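Local coordinates for diheme cytochrome c (Shewanella baltica, PDB 3U99), which carries two covalently bound c-type hemes and probably transfers electrons, at residues Q89-E93 / Q94-I98. Numbering follows the deposited sequence.
With HEC (heme c), chain C.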
loop_
_atom_site.group_PDB
_atom_site.type_symbol
_atom_site.label_atom_id
_atom_site.label_comp_id
_atom_site.label_asym_id
_atom_site.label_seq_id
_atom_site.Cartn_x
_atom_site.Cartn_y
_atom_site.Cartn_z
ATOM N N GLN A 89 7.252 -7.425 6.095
ATOM C CA GLN A 89 5.980 -7.951 5.682
ATOM C C GLN A 89 5.209 -6.938 4.812
ATOM O O GLN A 89 5.299 -5.736 4.937
ATOM C CB GLN A 89 5.111 -8.287 6.890
ATOM C CG GLN A 89 5.672 -9.324 7.817
ATOM C CD GLN A 89 4.830 -9.663 9.026
ATOM O OE1 GLN A 89 5.366 -10.361 9.931
ATOM N NE2 GLN A 89 3.577 -9.208 9.057
ATOM N N LYS A 90 4.392 -7.520 3.951
ATOM C CA LYS A 90 3.518 -6.748 3.114
ATOM C C LYS A 90 2.164 -6.469 3.751
ATOM O O LYS A 90 1.697 -7.214 4.592
ATOM C CB LYS A 90 3.336 -7.601 1.868
ATOM C CG LYS A 90 4.631 -7.852 1.124
ATOM C CD LYS A 90 4.266 -8.554 -0.178
ATOM C CE LYS A 90 5.438 -8.749 -1.113
ATOM N NZ LYS A 90 5.000 -9.458 -2.378
ATOM N N ILE A 91 1.485 -5.410 3.335
ATOM C CA ILE A 91 0.079 -5.187 3.725
ATOM C C ILE A 91 -0.779 -6.378 3.325
ATOM O O ILE A 91 -1.640 -6.787 4.073
ATOM C CB ILE A 91 -0.424 -3.891 3.127
ATOM C CG1 ILE A 91 0.354 -2.689 3.685
ATOM C CG2 ILE A 91 -1.892 -3.712 3.434
ATOM C CD1 ILE A 91 0.217 -1.411 2.859
ATOM N N THR A 92 -0.524 -6.881 2.133
ATOM C CA THR A 92 -1.369 -7.961 1.573
ATOM C C THR A 92 -1.134 -9.276 2.300
ATOM O O THR A 92 -1.840 -10.250 1.972
ATOM C CB THR A 92 -1.121 -8.115 0.065
ATOM O OG1 THR A 92 0.289 -8.256 -0.138
ATOM C CG2 THR A 92 -1.617 -6.881 -0.691
ATOM N N GLU A 93 -0.228 -9.326 3.246
ATOM C CA GLU A 93 0.008 -10.527 4.040
ATOM C C GLU A 93 -0.575 -10.393 5.424
ATOM O O GLU A 93 -0.501 -11.292 6.265
ATOM C CB GLU A 93 1.534 -10.746 4.200
ATOM C CG GLU A 93 2.234 -11.126 2.915
ATOM C CD GLU A 93 3.763 -11.126 3.052
ATOM O OE1 GLU A 93 4.395 -10.423 3.864
ATOM O OE2 GLU A 93 4.296 -11.922 2.225
ATOM N N GLN A 94 -1.125 -9.232 5.739
ATOM C CA GLN A 94 -1.742 -9.073 7.050
ATOM C C GLN A 94 -3.104 -9.766 7.085
ATOM O O GLN A 94 -3.874 -9.808 6.154
ATOM C CB GLN A 94 -1.838 -7.593 7.388
ATOM C CG GLN A 94 -0.557 -6.769 7.238
ATOM C CD GLN A 94 0.607 -7.377 7.961
ATOM O OE1 GLN A 94 1.678 -7.780 7.461
ATOM N NE2 GLN A 94 0.356 -7.530 9.230
ATOM N N ALA A 95 -3.393 -10.249 8.268
ATOM C CA ALA A 95 -4.632 -10.996 8.475
ATOM C C ALA A 95 -5.851 -10.117 8.188
ATOM O O ALA A 95 -6.810 -10.622 7.628
ATOM C CB ALA A 95 -4.710 -11.493 9.890
ATOM N N PHE A 96 -5.844 -8.832 8.499
ATOM C CA PHE A 96 -7.039 -8.016 8.229
ATOM C C PHE A 96 -7.282 -7.923 6.700
ATOM O O PHE A 96 -8.398 -7.939 6.242
ATOM C CB PHE A 96 -6.941 -6.586 8.833
ATOM C CG PHE A 96 -6.168 -5.562 7.935
ATOM C CD1 PHE A 96 -6.807 -4.806 6.988
ATOM C CD2 PHE A 96 -4.796 -5.392 8.071
ATOM C CE1 PHE A 96 -6.068 -3.869 6.200
ATOM C CE2 PHE A 96 -4.073 -4.474 7.245
ATOM C CZ PHE A 96 -4.722 -3.755 6.320
ATOM N N PHE A 97 -6.196 -7.891 5.970
ATOM C CA PHE A 97 -6.301 -7.718 4.541
ATOM C C PHE A 97 -6.846 -9.024 3.967
ATOM O O PHE A 97 -7.730 -9.022 3.162
ATOM C CB PHE A 97 -4.919 -7.463 3.913
ATOM C CG PHE A 97 -5.002 -7.375 2.448
ATOM C CD1 PHE A 97 -5.327 -6.152 1.862
ATOM C CD2 PHE A 97 -4.888 -8.484 1.653
ATOM C CE1 PHE A 97 -5.499 -6.089 0.503
ATOM C CE2 PHE A 97 -5.094 -8.390 0.286
ATOM C CZ PHE A 97 -5.399 -7.190 -0.278
ATOM N N ILE A 98 -6.231 -10.161 4.360
ATOM C CA ILE A 98 -6.604 -11.463 3.791
ATOM C C ILE A 98 -8.071 -11.684 4.075
ATOM O O ILE A 98 -8.838 -12.138 3.227
ATOM C CB ILE A 98 -5.658 -12.541 4.345
ATOM C CG1 ILE A 98 -4.234 -12.321 3.898
ATOM C CG2 ILE A 98 -6.162 -13.942 3.934
ATOM C CD1 ILE A 98 -3.215 -13.110 4.654
HETATM FE FE HEC C . 7.398 -0.140 -2.124
HETATM C CHA HEC C . 5.819 -3.094 -2.213
HETATM C CHB HEC C . 6.096 0.503 0.950
HETATM C CHC HEC C . 8.881 2.886 -2.145
HETATM C CHD HEC C . 8.846 -0.869 -5.113
HETATM N NA HEC C . 6.178 -1.113 -0.853
HETATM C C1A HEC C . 5.584 -2.343 -1.088
HETATM C C2A HEC C . 4.695 -2.672 0.012
HETATM C C3A HEC C . 4.770 -1.639 0.883
HETATM C C4A HEC C . 5.736 -0.694 0.340
HETATM C CMA HEC C . 4.057 -1.509 2.201
HETATM C CAA HEC C . 3.911 -3.923 0.084
HETATM C CBA HEC C . 2.638 -3.850 -0.734
HETATM C CGA HEC C . 1.781 -5.091 -0.478
HETATM O O1A HEC C . 1.242 -5.196 0.656
HETATM O O2A HEC C . 1.649 -5.973 -1.346
HETATM N NB HEC C . 7.491 1.400 -0.818
HETATM C C1B HEC C . 6.912 1.466 0.429
HETATM C C2B HEC C . 7.378 2.670 1.081
HETATM C C3B HEC C . 8.168 3.338 0.223
HETATM C C4B HEC C . 8.221 2.570 -0.969
HETATM C CMB HEC C . 6.961 3.039 2.500
HETATM C CAB HEC C . 8.957 4.633 0.397
HETATM C CBB HEC C . 10.011 4.459 1.508
HETATM N NC HEC C . 8.602 0.843 -3.390
HETATM C C1C HEC C . 9.062 2.107 -3.263
HETATM C C2C HEC C . 9.829 2.534 -4.381
HETATM C C3C HEC C . 9.812 1.472 -5.216
HETATM C C4C HEC C . 9.107 0.413 -4.601
HETATM C CMC HEC C . 10.394 3.949 -4.578
HETATM C CAC HEC C . 10.425 1.409 -6.596
HETATM C CBC HEC C . 11.914 1.688 -6.699
HETATM N ND HEC C . 7.380 -1.702 -3.365
HETATM C C1D HEC C . 8.082 -1.812 -4.528
HETATM C C2D HEC C . 7.805 -3.124 -5.140
HETATM C C3D HEC C . 6.942 -3.759 -4.330
HETATM C C4D HEC C . 6.660 -2.832 -3.255
HETATM C CMD HEC C . 8.488 -3.722 -6.348
HETATM C CAD HEC C . 6.393 -5.130 -4.543
HETATM C CBD HEC C . 5.031 -5.122 -5.316
HETATM C CGD HEC C . 4.624 -6.560 -5.626
HETATM O O1D HEC C . 3.584 -6.468 -6.489
HETATM O O2D HEC C . 4.773 -7.392 -4.612
#
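Thr92 lies against Phe97 at the tight side of this turn into helix 95-101: its CA sits over one face of the ring, 3.9 Å from the centroid, a CH-pi contact, and its CG2 reaches Phe97 CZ at 3.8 Å. Phe97 CG stands anti to the backbone N (chi1 176°), laying the ring beside the 3-10 segment 91-93. Ile91 CG2 meets Phe96 CZ at 4.0 Å. Gln94, the N-cap residue, donates a backbone N-H hydrogen bond to Ile91 O (N to O 3.0 Å), from above the carbonyl plane. Its side chain bends at chi2 (-52°), and Gln89 NE2 donates a hydrogen bond to a lone pair of Gln94 OE1 (2.9 Å), the amides nearly coplanar. With an alanine here, the Gln89 amide, deprived of this acceptor, would probably turn freely. On the looser, exposed side Ile98 CD1 merely touches Glu93 O (3.6 Å), though Lys90 N holds Glu93 OE1 by a nearly straight hydrogen bond. Thr92 N donates a hydrogen bond to propionate O1A of the first heme (2.9 Å), and Lys90 NZ one to O2D of its other propionate (3.1 Å). One short turn thus places propionate-binding groups next to an aromatic ring stacked on His101, an axial ligand of the second heme.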